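Local coordinates for putative endo-1,4-beta-xylanase (Bacteroides thetaiotaomicron VPI-5482, PDB 5MSX), which probably hydrolyses glycosidic bonds of plant pectin as a family 43 glycoside hydrolase, likely releasing arabinofuranose from rhamnogalacturonan II, at residues H173-N178 / I182-V187; S142-S147 / A165-G170; S95-I98 / K103-I106; T193-Y198 / Q224-M229; P116-K121 / K127-K132. All blocks are in the same frame, centred on the assembly; numbering follows the deposited sequence. Where two conformers were deposited one is given.

Contact 1. Residues H173-N178 / I182-V187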
# COMPACT_ATOMS: atom_id res chain seq x y z
N HIS C 173 6.35 -17.67 16.93
CA HIS C 173 7.07 -16.92 15.92
C HIS C 173 6.44 -15.56 15.66
O HIS C 173 5.22 -15.43 15.67
CB HIS C 173 7.15 -17.71 14.62
CG HIS C 173 8.11 -18.86 14.67
ND1 HIS C 173 7.70 -20.17 14.74
CD2 HIS C 173 9.46 -18.88 14.69
CE1 HIS C 173 8.77 -20.96 14.78
NE2 HIS C 173 9.84 -20.21 14.76
N VAL C 174 7.31 -14.58 15.41
CA VAL C 174 6.88 -13.24 14.98
C VAL C 174 7.96 -12.55 14.10
O VAL C 174 9.16 -12.69 14.32
CB VAL C 174 6.55 -12.35 16.19
CG1 VAL C 174 7.77 -12.09 17.06
CG2 VAL C 174 5.92 -11.03 15.75
N ALA C 175 7.48 -11.85 13.09
CA ALA C 175 8.33 -11.07 12.19
C ALA C 175 7.55 -9.85 11.69
O ALA C 175 6.32 -9.90 11.59
CB ALA C 175 8.73 -11.93 11.01
N LYS C 176 8.27 -8.78 11.34
CA LYS C 176 7.63 -7.65 10.65
C LYS C 176 7.10 -8.07 9.28
O LYS C 176 7.60 -9.02 8.67
CB LYS C 176 8.59 -6.47 10.48
CG LYS C 176 8.96 -5.83 11.81
CD LYS C 176 9.84 -4.60 11.60
CE LYS C 176 10.02 -3.90 12.92
NZ LYS C 176 11.11 -2.91 12.81
N LEU C 177 6.09 -7.35 8.83
CA LEU C 177 5.48 -7.53 7.53
C LEU C 177 5.66 -6.22 6.77
O LEU C 177 5.46 -5.13 7.33
CB LEU C 177 4.01 -7.86 7.74
CG LEU C 177 3.16 -8.49 6.65
CD1 LEU C 177 3.75 -9.83 6.16
CD2 LEU C 177 1.72 -8.67 7.17
N ASN C 178 6.05 -6.31 5.51
CA ASN C 178 6.21 -5.10 4.66
C ASN C 178 4.89 -4.43 4.32
O ASN C 178 3.84 -5.04 4.45
CB ASN C 178 6.98 -5.45 3.38
CG ASN C 178 8.38 -5.99 3.66
OD1 ASN C 178 8.98 -6.64 2.82
ND2 ASN C 178 8.89 -5.71 4.83
N ILE C 182 2.54 -8.74 2.08
CA ILE C 182 2.76 -10.09 1.62
C ILE C 182 4.19 -10.60 1.77
O ILE C 182 4.45 -11.77 1.56
CB ILE C 182 2.24 -10.26 0.18
CG1 ILE C 182 3.02 -9.43 -0.82
CG2 ILE C 182 0.78 -9.85 0.11
CD1 ILE C 182 2.51 -9.62 -2.23
N THR C 183 5.11 -9.74 2.17
CA THR C 183 6.52 -10.06 2.22
C THR C 183 6.87 -10.02 3.68
O THR C 183 6.76 -8.97 4.31
CB THR C 183 7.35 -8.99 1.47
OG1 THR C 183 6.85 -8.84 0.13
CG2 THR C 183 8.81 -9.36 1.45
N VAL C 184 7.33 -11.15 4.20
CA VAL C 184 7.74 -11.25 5.56
C VAL C 184 9.17 -10.80 5.66
O VAL C 184 9.95 -11.11 4.80
CB VAL C 184 7.59 -12.68 6.09
CG1 VAL C 184 8.02 -12.73 7.55
CG2 VAL C 184 6.14 -13.13 5.93
N ASP C 185 9.52 -10.09 6.73
CA ASP C 185 10.90 -9.63 6.94
C ASP C 185 11.81 -10.80 7.30
O ASP C 185 11.39 -11.78 7.97
CB ASP C 185 10.95 -8.60 8.07
CG ASP C 185 12.29 -7.90 8.18
OD1 ASP C 185 12.73 -7.25 7.20
OD2 ASP C 185 12.89 -7.98 9.26
N SER C 186 13.08 -10.69 6.91
CA SER C 186 14.05 -11.76 7.12
C SER C 186 14.36 -11.98 8.60
O SER C 186 14.78 -13.06 8.99
CB SER C 186 15.35 -11.52 6.33
OG SER C 186 16.17 -10.53 6.94
N VAL C 187 14.13 -10.96 9.44
CA VAL C 187 14.39 -11.09 10.87
C VAL C 187 13.17 -11.72 11.56
O VAL C 187 12.12 -11.10 11.64
CB VAL C 187 14.73 -9.73 11.51
CG1 VAL C 187 15.00 -9.90 13.01
CG2 VAL C 187 15.95 -9.10 10.83
O HOH W 1 11.11 -8.68 11.64
O HOH W 2 11.31 -6.52 4.72

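Contact 2. Residues S142-S147 / A165-G170. With EDO (1,2-ethanediol), chain Y.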
# COMPACT_ATOMS: atom_id res chain seq x y z
N SER C 142 3.77 -19.35 -3.95
CA SER C 142 2.92 -18.37 -3.28
C SER C 142 2.81 -18.36 -1.74
O SER C 142 2.04 -17.54 -1.21
CB SER C 142 1.50 -18.53 -3.80
OG SER C 142 1.44 -18.28 -5.18
N THR C 143 3.52 -19.23 -1.03
CA THR C 143 3.44 -19.25 0.42
C THR C 143 3.91 -17.92 1.05
O THR C 143 4.78 -17.22 0.50
CB THR C 143 4.30 -20.36 1.04
OG1 THR C 143 5.63 -20.26 0.53
CG2 THR C 143 3.73 -21.76 0.77
N LEU C 144 3.36 -17.62 2.23
CA LEU C 144 3.72 -16.44 3.00
C LEU C 144 5.18 -16.48 3.41
O LEU C 144 5.89 -15.49 3.27
CB LEU C 144 2.83 -16.31 4.24
CG LEU C 144 3.03 -15.06 5.11
CD1 LEU C 144 2.62 -13.81 4.34
CD2 LEU C 144 2.26 -15.17 6.43
N LEU C 145 5.63 -17.60 3.96
CA LEU C 145 7.05 -17.71 4.28
C LEU C 145 7.80 -18.12 3.00
O LEU C 145 7.23 -18.71 2.11
CB LEU C 145 7.30 -18.70 5.39
CG LEU C 145 6.60 -18.40 6.72
CD1 LEU C 145 6.86 -19.52 7.71
CD2 LEU C 145 7.07 -17.07 7.27
N GLN C 146 9.08 -17.76 2.92
CA GLN C 146 9.89 -17.98 1.72
C GLN C 146 11.25 -18.59 2.02
O GLN C 146 12.09 -18.66 1.15
CB GLN C 146 10.03 -16.64 0.96
CG GLN C 146 8.77 -16.21 0.21
CD GLN C 146 8.43 -17.15 -0.94
OE1 GLN C 146 9.33 -17.73 -1.55
NE2 GLN C 146 7.13 -17.34 -1.21
N SER C 147 11.47 -19.07 3.24
CA SER C 147 12.65 -19.85 3.55
C SER C 147 12.53 -21.20 2.83
O SER C 147 11.47 -21.57 2.36
CB SER C 147 12.81 -20.01 5.06
OG SER C 147 11.58 -20.34 5.71
N ALA C 165 3.36 -3.19 10.32
CA ALA C 165 2.63 -4.45 10.37
C ALA C 165 3.54 -5.60 10.83
O ALA C 165 4.75 -5.57 10.60
CB ALA C 165 2.00 -4.75 9.01
N TYR C 166 2.93 -6.60 11.48
CA TYR C 166 3.59 -7.79 12.04
C TYR C 166 2.75 -9.02 11.76
O TYR C 166 1.51 -8.96 11.77
CB TYR C 166 3.77 -7.69 13.56
CG TYR C 166 4.57 -6.52 14.05
CD1 TYR C 166 3.98 -5.29 14.26
CD2 TYR C 166 5.93 -6.65 14.32
CE1 TYR C 166 4.74 -4.20 14.69
CE2 TYR C 166 6.68 -5.58 14.76
CZ TYR C 166 6.09 -4.35 14.94
OH TYR C 166 6.84 -3.31 15.40
N VAL C 167 3.42 -10.14 11.52
CA VAL C 167 2.77 -11.43 11.40
C VAL C 167 3.26 -12.31 12.56
O VAL C 167 4.45 -12.43 12.80
CB VAL C 167 2.96 -12.07 10.00
CG1 VAL C 167 4.43 -12.27 9.62
CG2 VAL C 167 2.16 -13.37 9.94
N PHE C 168 2.31 -12.85 13.31
CA PHE C 168 2.53 -13.82 14.38
C PHE C 168 2.07 -15.20 13.90
O PHE C 168 1.05 -15.30 13.26
CB PHE C 168 1.68 -13.45 15.60
CG PHE C 168 2.12 -12.21 16.30
CD1 PHE C 168 1.64 -10.97 15.91
CD2 PHE C 168 3.02 -12.28 17.36
CE1 PHE C 168 2.05 -9.81 16.56
CE2 PHE C 168 3.43 -11.12 18.03
CZ PHE C 168 2.94 -9.89 17.63
N TRP C 169 2.81 -16.25 14.18
CA TRP C 169 2.34 -17.58 13.80
C TRP C 169 2.71 -18.63 14.85
O TRP C 169 3.23 -18.28 15.88
CB TRP C 169 2.73 -17.95 12.34
CG TRP C 169 4.17 -18.20 12.02
CD1 TRP C 169 4.79 -19.44 11.88
CD2 TRP C 169 5.17 -17.21 11.69
NE1 TRP C 169 6.12 -19.26 11.51
CE2 TRP C 169 6.37 -17.91 11.38
CE3 TRP C 169 5.17 -15.81 11.66
CZ2 TRP C 169 7.57 -17.25 11.06
CZ3 TRP C 169 6.36 -15.15 11.32
CH2 TRP C 169 7.55 -15.88 11.02
N GLY C 170 2.36 -19.88 14.61
CA GLY C 170 2.53 -20.93 15.63
C GLY C 170 3.96 -21.13 16.05
O GLY C 170 4.91 -20.70 15.35
C1 EDO Y . 11.06 -14.04 5.67
O1 EDO Y . 10.94 -15.14 6.58
C2 EDO Y . 10.50 -14.36 4.28
O2 EDO Y . 9.82 -15.62 4.29

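Contact 3. Residues S95-I98 / K103-I106. With EDO (1,2-ethanediol), chain G.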
# COMPACT_ATOMS: atom_id res chain seq x y z
N SER C 95 -6.73 -15.88 9.41
CA SER C 95 -6.59 -14.68 10.21
C SER C 95 -7.86 -13.87 10.11
O SER C 95 -8.80 -14.24 9.41
CB SER C 95 -5.40 -13.87 9.70
OG SER C 95 -5.67 -13.39 8.39
N LYS C 96 -7.90 -12.76 10.84
CA LYS C 96 -8.83 -11.68 10.53
C LYS C 96 -8.55 -11.09 9.13
O LYS C 96 -7.45 -11.26 8.59
CB LYS C 96 -8.75 -10.60 11.57
CG LYS C 96 -9.46 -11.04 12.83
CD LYS C 96 -9.39 -10.06 13.94
CE LYS C 96 -9.52 -10.84 15.24
NZ LYS C 96 -9.72 -9.88 16.31
N ALA C 97 -9.58 -10.51 8.54
CA ALA C 97 -9.45 -9.79 7.27
C ALA C 97 -8.84 -8.44 7.62
O ALA C 97 -9.41 -7.73 8.41
CB ALA C 97 -10.81 -9.62 6.61
N ILE C 98 -7.66 -8.12 7.09
CA ILE C 98 -6.91 -6.90 7.47
C ILE C 98 -7.05 -5.83 6.37
O ILE C 98 -6.73 -6.10 5.21
CB ILE C 98 -5.42 -7.24 7.69
CG1 ILE C 98 -5.27 -8.47 8.60
CG2 ILE C 98 -4.66 -6.05 8.27
CD1 ILE C 98 -5.86 -8.28 10.00
N LYS C 103 -7.46 -2.32 0.37
CA LYS C 103 -7.86 -3.72 0.16
C LYS C 103 -7.99 -4.48 1.50
O LYS C 103 -7.55 -4.01 2.55
CB LYS C 103 -6.77 -4.47 -0.62
CG LYS C 103 -6.45 -3.96 -2.01
CD LYS C 103 -7.69 -3.94 -2.88
CE LYS C 103 -7.36 -3.50 -4.29
NZ LYS C 103 -8.45 -2.64 -4.83
N TYR C 104 -8.51 -5.70 1.39
CA TYR C 104 -8.58 -6.65 2.50
C TYR C 104 -7.63 -7.81 2.23
O TYR C 104 -7.64 -8.40 1.14
CB TYR C 104 -10.01 -7.15 2.67
CG TYR C 104 -10.92 -6.08 3.17
CD1 TYR C 104 -11.02 -5.83 4.53
CD2 TYR C 104 -11.63 -5.23 2.28
CE1 TYR C 104 -11.83 -4.82 5.02
CE2 TYR C 104 -12.47 -4.21 2.77
CZ TYR C 104 -12.55 -4.02 4.15
OH TYR C 104 -13.35 -3.02 4.67
N TYR C 105 -6.79 -8.12 3.22
CA TYR C 105 -5.87 -9.25 3.18
C TYR C 105 -6.28 -10.31 4.24
O TYR C 105 -6.74 -9.97 5.32
CB TYR C 105 -4.45 -8.79 3.44
CG TYR C 105 -3.89 -7.83 2.42
CD1 TYR C 105 -4.16 -6.45 2.50
CD2 TYR C 105 -3.08 -8.29 1.39
CE1 TYR C 105 -3.63 -5.56 1.57
CE2 TYR C 105 -2.56 -7.41 0.44
CZ TYR C 105 -2.83 -6.06 0.53
OH TYR C 105 -2.32 -5.21 -0.39
N ILE C 106 -6.09 -11.59 3.91
CA ILE C 106 -6.34 -12.67 4.83
C ILE C 106 -5.24 -13.70 4.67
O ILE C 106 -4.67 -13.83 3.58
CB ILE C 106 -7.78 -13.22 4.64
CG1 ILE C 106 -8.25 -13.96 5.90
CG2 ILE C 106 -7.88 -14.06 3.37
CD1 ILE C 106 -9.76 -14.09 5.97
C1 EDO G . -12.06 -0.55 6.85
O1 EDO G . -12.83 -1.74 6.95
C2 EDO G . -13.06 0.58 6.89
O2 EDO G . -14.08 0.37 5.89

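Contact 4. Residues T193-Y198 / Q224-M229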
# COMPACT_ATOMS: atom_id res chain seq x y z
N THR C 193 8.29 -17.18 26.65
CA THR C 193 7.16 -17.36 27.56
C THR C 193 7.55 -18.32 28.71
O THR C 193 8.41 -19.17 28.52
CB THR C 193 5.93 -17.95 26.80
OG1 THR C 193 6.23 -19.27 26.34
CG2 THR C 193 5.50 -17.07 25.59
N PRO C 194 6.90 -18.21 29.88
CA PRO C 194 7.26 -19.13 30.96
C PRO C 194 6.74 -20.56 30.79
O PRO C 194 7.27 -21.47 31.41
CB PRO C 194 6.64 -18.46 32.20
CG PRO C 194 5.53 -17.66 31.67
CD PRO C 194 6.03 -17.13 30.36
N ARG C 195 5.71 -20.75 29.97
CA ARG C 195 5.24 -22.09 29.62
C ARG C 195 5.80 -22.49 28.27
O ARG C 195 5.62 -21.77 27.29
CB ARG C 195 3.71 -22.13 29.69
CG ARG C 195 3.30 -21.93 31.15
CD ARG C 195 1.83 -21.70 31.34
NE ARG C 195 1.53 -21.08 32.64
CZ ARG C 195 1.55 -21.70 33.82
NH1 ARG C 195 1.85 -22.99 33.94
NH2 ARG C 195 1.24 -21.00 34.91
N LYS C 196 6.50 -23.62 28.22
CA LYS C 196 7.45 -23.96 27.14
C LYS C 196 6.97 -24.97 26.07
O LYS C 196 7.67 -25.20 25.06
CB LYS C 196 8.75 -24.51 27.74
CG LYS C 196 9.34 -23.73 28.91
CD LYS C 196 9.80 -22.34 28.51
CE LYS C 196 10.43 -21.59 29.67
NZ LYS C 196 10.95 -20.26 29.22
N GLU C 197 5.82 -25.59 26.28
CA GLU C 197 5.37 -26.69 25.41
C GLU C 197 4.85 -26.21 24.07
O GLU C 197 4.73 -25.00 23.82
CB GLU C 197 4.35 -27.59 26.13
CG GLU C 197 3.11 -26.93 26.72
CD GLU C 197 3.30 -26.43 28.15
OE1 GLU C 197 2.54 -26.85 29.06
OE2 GLU C 197 4.22 -25.62 28.38
N TYR C 198 4.61 -27.16 23.16
CA TYR C 198 4.07 -26.85 21.85
C TYR C 198 2.91 -25.83 21.92
O TYR C 198 1.93 -26.02 22.66
CB TYR C 198 3.56 -28.11 21.16
CG TYR C 198 2.90 -27.79 19.84
CD1 TYR C 198 3.65 -27.30 18.78
CD2 TYR C 198 1.51 -27.89 19.68
CE1 TYR C 198 3.06 -26.95 17.58
CE2 TYR C 198 0.91 -27.53 18.48
CZ TYR C 198 1.69 -27.08 17.43
OH TYR C 198 1.07 -26.74 16.25
N GLN C 224 -5.29 -25.02 26.59
CA GLN C 224 -5.37 -23.83 27.42
C GLN C 224 -4.80 -22.63 26.64
O GLN C 224 -3.99 -22.80 25.69
CB GLN C 224 -4.56 -23.98 28.69
CG GLN C 224 -4.95 -25.17 29.55
CD GLN C 224 -3.99 -25.37 30.73
OE1 GLN C 224 -2.83 -25.60 30.53
NE2 GLN C 224 -4.48 -25.25 31.93
N TYR C 225 -5.25 -21.44 27.02
CA TYR C 225 -4.56 -20.21 26.59
C TYR C 225 -3.81 -19.66 27.79
O TYR C 225 -4.33 -19.57 28.92
CB TYR C 225 -5.53 -19.16 26.02
CG TYR C 225 -5.67 -19.14 24.52
CD1 TYR C 225 -4.69 -18.58 23.73
CD2 TYR C 225 -6.80 -19.68 23.88
CE1 TYR C 225 -4.80 -18.54 22.34
CE2 TYR C 225 -6.92 -19.65 22.49
CZ TYR C 225 -5.91 -19.06 21.72
OH TYR C 225 -6.00 -19.01 20.33
N ALA C 226 -2.57 -19.27 27.50
CA ALA C 226 -1.73 -18.50 28.41
C ALA C 226 -1.36 -17.20 27.73
O ALA C 226 -1.69 -17.00 26.54
CB ALA C 226 -0.50 -19.30 28.78
N TYR C 227 -0.70 -16.29 28.45
CA TYR C 227 -0.31 -15.01 27.84
C TYR C 227 0.87 -14.36 28.55
O TYR C 227 1.24 -14.74 29.65
CB TYR C 227 -1.49 -14.02 27.75
CG TYR C 227 -1.73 -13.24 28.99
CD1 TYR C 227 -2.22 -13.86 30.14
CD2 TYR C 227 -1.45 -11.87 29.06
CE1 TYR C 227 -2.46 -13.15 31.30
CE2 TYR C 227 -1.67 -11.16 30.24
CZ TYR C 227 -2.19 -11.81 31.35
OH TYR C 227 -2.43 -11.11 32.52
N VAL C 228 1.47 -13.42 27.82
CA VAL C 228 2.47 -12.48 28.27
C VAL C 228 2.13 -11.07 27.76
O VAL C 228 1.28 -10.90 26.85
CB VAL C 228 3.90 -12.89 27.80
CG1 VAL C 228 4.31 -14.20 28.43
CG2 VAL C 228 4.03 -12.99 26.27
N MET C 229 2.77 -10.08 28.35
CA MET C 229 2.48 -8.65 28.08
C MET C 229 3.74 -7.87 27.84
O MET C 229 4.77 -8.19 28.45
CB MET C 229 1.84 -7.99 29.28
CG MET C 229 0.43 -8.35 29.53
SD MET C 229 -0.05 -7.72 31.16
CE MET C 229 0.99 -8.61 32.28

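Contact 5. Residues P116-K121 / K127-K132. With EDO (1,2-ethanediol), chain Q.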
# COMPACT_ATOMS: atom_id res chain seq x y z
N PRO C 116 -0.71 -15.60 1.75
CA PRO C 116 -1.40 -14.31 1.69
C PRO C 116 -2.42 -14.25 0.56
O PRO C 116 -2.14 -14.64 -0.57
CB PRO C 116 -0.26 -13.33 1.43
CG PRO C 116 0.75 -14.12 0.65
CD PRO C 116 0.63 -15.54 1.12
N ALA C 117 -3.62 -13.77 0.89
CA ALA C 117 -4.69 -13.62 -0.08
C ALA C 117 -5.24 -12.21 0.03
O ALA C 117 -5.10 -11.57 1.08
CB ALA C 117 -5.79 -14.64 0.15
N VAL C 118 -5.87 -11.73 -1.04
CA VAL C 118 -6.31 -10.32 -1.12
C VAL C 118 -7.63 -10.21 -1.84
O VAL C 118 -7.90 -11.00 -2.72
CB VAL C 118 -5.24 -9.43 -1.81
CG1 VAL C 118 -4.97 -9.89 -3.25
CG2 VAL C 118 -5.63 -7.95 -1.75
N ALA C 119 -8.44 -9.24 -1.44
CA ALA C 119 -9.75 -9.01 -2.03
C ALA C 119 -10.15 -7.54 -1.88
O ALA C 119 -9.54 -6.83 -1.10
CB ALA C 119 -10.80 -9.88 -1.35
N ASP C 120 -11.19 -7.12 -2.60
CA ASP C 120 -11.71 -5.74 -2.52
C ASP C 120 -12.70 -5.55 -1.41
O ASP C 120 -12.95 -4.42 -1.02
CB ASP C 120 -12.45 -5.35 -3.80
CG ASP C 120 -11.56 -5.22 -4.98
OD1 ASP C 120 -10.35 -4.91 -4.81
OD2 ASP C 120 -12.08 -5.42 -6.10
N LYS C 121 -13.32 -6.64 -0.95
CA LYS C 121 -14.21 -6.57 0.20
C LYS C 121 -14.11 -7.84 1.05
O LYS C 121 -13.55 -8.86 0.59
CB LYS C 121 -15.64 -6.30 -0.25
CG LYS C 121 -16.22 -7.30 -1.22
CD LYS C 121 -17.57 -6.79 -1.70
CE LYS C 121 -18.33 -7.86 -2.47
NZ LYS C 121 -17.52 -8.32 -3.63
N LYS C 127 -8.11 -13.80 -3.70
CA LYS C 127 -7.17 -14.52 -4.57
C LYS C 127 -5.83 -14.54 -3.92
O LYS C 127 -5.52 -13.65 -3.13
CB LYS C 127 -6.98 -13.78 -5.91
CG LYS C 127 -8.19 -13.73 -6.81
CD LYS C 127 -7.80 -13.10 -8.15
CE LYS C 127 -8.92 -12.24 -8.69
NZ LYS C 127 -10.19 -13.01 -8.89
N LEU C 128 -5.00 -15.51 -4.26
CA LEU C 128 -3.60 -15.45 -3.82
C LEU C 128 -3.00 -14.09 -4.24
O LEU C 128 -3.27 -13.60 -5.34
CB LEU C 128 -2.78 -16.59 -4.37
CG LEU C 128 -2.99 -17.96 -3.73
CD1 LEU C 128 -2.06 -18.98 -4.35
CD2 LEU C 128 -2.75 -17.89 -2.23
N ALA C 129 -2.26 -13.48 -3.32
CA ALA C 129 -1.71 -12.13 -3.51
C ALA C 129 -0.42 -12.14 -4.32
O ALA C 129 -0.09 -11.15 -4.95
CB ALA C 129 -1.48 -11.48 -2.17
N ARG C 130 0.30 -13.27 -4.26
CA ARG C 130 1.50 -13.54 -5.04
C ARG C 130 1.27 -14.75 -5.92
O ARG C 130 0.53 -15.67 -5.54
CB ARG C 130 2.66 -13.90 -4.11
CG ARG C 130 3.24 -12.72 -3.40
CD ARG C 130 4.69 -12.91 -3.03
NE ARG C 130 4.83 -13.08 -1.59
CZ ARG C 130 4.86 -14.24 -0.95
NH1 ARG C 130 4.79 -15.40 -1.60
NH2 ARG C 130 4.98 -14.23 0.37
N GLY C 131 1.90 -14.76 -7.10
CA GLY C 131 1.96 -15.96 -7.97
C GLY C 131 0.64 -16.19 -8.65
O GLY C 131 -0.25 -15.34 -8.60
N LYS C 132 0.50 -17.35 -9.31
CA LYS C 132 -0.76 -17.73 -9.94
C LYS C 132 -1.78 -18.13 -8.87
O LYS C 132 -1.43 -18.81 -7.89
CB LYS C 132 -0.55 -18.88 -10.93
C1 EDO Q . 4.65 -12.80 -8.07
O1 EDO Q . 3.33 -12.24 -7.99
C2 EDO Q . 4.94 -13.23 -9.51
O2 EDO Q . 4.05 -14.27 -9.97

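Contact 1. Residues H173-N178 / I182-V187
N178 and T183 cross obliquely, the carboxamide oxygen of the asparagine lying across the methyl branch of the threonine. With CG beside its own backbone N (chi1 -61°), N178 brings OD1 to 3.1 Å from T183 CG2, a tight fit. The backbones join here too, N178 N giving a nearly straight bond to T183 O, 3.0 Å away. D185 N bonds K176 O in the same way; of those two side chains just the CB atoms approach, at 4.0 Å, before the extended lysine leads off. Between these bonds L177 and V184 form an antiparallel non-hydrogen-bonded pair, and V184 spreads its branches, CG1 resting 3.6 Å from A175 CB and CG2 facing L177 CD1.

Water completes the junction. One molecule links K176 N, D185 OD2 and V187 O, while another accepts from N178 ND2 at 2.6 Å and donates to D185 OD1. Cut back to alanine, N178 would strip that second water of the N-H it accepts, so its bridge to D185 would probably be lost. D185 also forms an Asx turn, OD2 accepting from V187 N, and its OD1 meets K316 of the second subunit in a salt bridge. At S186 the backbone bends sharply between 184-185 and strand 187-190; strand 173-177 lies between the latter and 165-169 in a four-stranded antiparallel sheet, one blade of the family's five-bladed beta-propeller.

Contact 2. Residues S142-S147 / A165-G170
L145 and W169 are brought together by two first torsions. W169 holds CG between its backbone N and carbonyl carbon (chi1 69°), the crowded position, which swings the indole off its strand toward the loop; L145 keeps CG beside its own N (chi1 -59°) and sends both methyls out to meet it. The leucine's branches lie aslant the indole. CD2 of L145 sits over one face, 3.8 Å above the plane and offset toward the rim, making a CH-pi contact with the six-membered ring 25° off the normal. Its sister methyl CD1 approaches the pyrrole part, 3.9 Å from W169 NE1. A second apolar pair lies beside this one: L144 and V167 pass side by side, pointing oppositely, with L144 CD2 3.9 Å from V167 CG2.

The loop fixes its own shape by hydrogen bonds. T143 OG1 donates to L145 O at 2.7 Å, and Q146 NE2 reaches back to T143 O at 2.9 Å, so both leucines project from a braced turn.

W169 also stacks on H173, and its side chain comes within about 6 Å of that of D154, predicted to orient the proton donor and substrate. With W169 reduced to an alanine, the L145 methyls would probably lose the ring face they rest on, and H173 its stacking partner. Strand 165-169 runs between strands 156-159 and 173-177 of a propeller blade, while M114, from strand 113-119 of a different sheet, also packs on W169.

Contact 3. Residues S95-I98 / K103-I106
I98 and Y105 form an antiparallel hydrogen-bonded pair in the tight beta hairpin that joins strands 98-100 and 103-106, part of one sheet of the GH43 beta-propeller. I98 N donates to Y105 O at 2.7 Å, and Y105 N returns a bond of 2.8 Å to I98 O. The same I98 oxygen lies at the edge of the Y105 ring, in its plane, 3.8 Å from CD1. Both side chains stand on one face of the sheet, yet their outer atoms turn off from the facing strand, the tyrosine hydroxyl reaching N101.

I106 covers the beginning of the incoming segment. With CG1 anti to its backbone N (chi1 -158°), it lays that methylene 3.6 Å from S95 OG. The serine hydroxyl is meanwhile held by two bonds, donating to K96 O and bonded also to Y107 N. Next to it, Q40 holds the backbone N of A97.

Outside the hairpin pairing, Y104 extends to a bound 1,2-ethanediol, probably from the crystallisation liquor, that is also held by D270 of the third subunit: Y104 OH lies 2.7 Å from its O1.

Contact 4. Residues T193-Y198 / Q224-M229
P194 and V228 make the closest apolar contact here, running alongside one another but pointing opposite ways, with P194 CD 3.9 Å from V228 CG1. The same methyl is shared with the threonine next door, T193 CG2 lying 4.2 Å away from V228 CG1. V228 can serve both because its CG1 stands beside the backbone N (chi1 -65°), on the side where the loop passes. A little further along, the aliphatic part of R195 rests on the strand, its CD 4.2 Å from A226 CB. A226 and V228 are two residues apart and therefore face the loop from the same side of the sheet. No hydrogen bond crosses, so between these two segments the contact is purely apolar.

Strand 224-230 is the third of four in an antiparallel blade of the beta-propeller, set between 210-217 and 245-247, and the loop 193-198 leads from the preceding blade into this one. It illustrates a general principle of propellers: blades built from local hairpins are joined by the packing of the loops that run between them. Y215 of strand 210-217 extends the apolar patch, touching both T193 and R195.

Hydrogen bonds serve instead to shape the loop. T193 OG1 donates to R195 O at 2.7 Å, and K196 NZ folds back onto T193 O at 2.9 Å. R172 reinforces this turn from outside, bonding T193 OG1 through NE and E197 O through NH2.

Charge acts at the far end of the arginine, where R195 NH2 forms a salt bridge with D244. At the loop's other end, Y198 OH is hydrogen-bonded to OE1 of E200, the predicted proton donor.

Contact 5. Residues P116-K121 / K127-K132
P116 lies over one face of the R130 guanidinium, its CG 4.2 Å above the plane and offset toward the rim. The nitrogens of that flat group are taken up by backbone oxygens: NH1 bonds T143 O and NH2 bonds I182 O, with a weak further bond to L144 O. Fixed in this way, the buried group is unlikely to turn freely against the proline.

A129 N bonds P116 O, and V118 N bonds K127 O at 2.9 Å. K127 N completes the ladder by bonding V118 O. This is a beta hairpin of strands 113-119 and 127-128 in a propeller sheet, an example of blade strands paired by local chain reversal: V118 and K127 are the hydrogen-bonded pair, and A117 and L128 a close non-hydrogen-bonded one whose side chains diverge, their CA atoms 4.3 Å apart.

A129 CB settles between two partners, 4.0 Å from V118 CG1 and 4.2 Å from P116 CB. L128 curls its end back so that CD2 comes 3.7 Å from P116 O. Past the strand, A129 O accepts from K208 NZ of the second subunit, and G131 N bonds O1 of a 1,2-ethanediol, again probably from the crystallisation liquor, that D270 of the second subunit also holds.

Overall arrangement
From the N terminus the contacts follow one another in series, none enclosing or crossing another. Contact 3 closes a tight hairpin, and contact 5 closes the next in the same sheet, strands 103-106 and 113-119 being neighbours joined by backbone bonds. Contact 2 then closes a longer excursion as strand 165-169, in the following sheet, returns against loop 142-147, and contact 1 closes a short turn on the adjoining strand of that sheet. R130 ties three of them together, reaching from contact 5 to the loop of contact 2 and to I182 of contact 1. Contact 4 closes last, across 25 residues, in the next blade, touching none of the others.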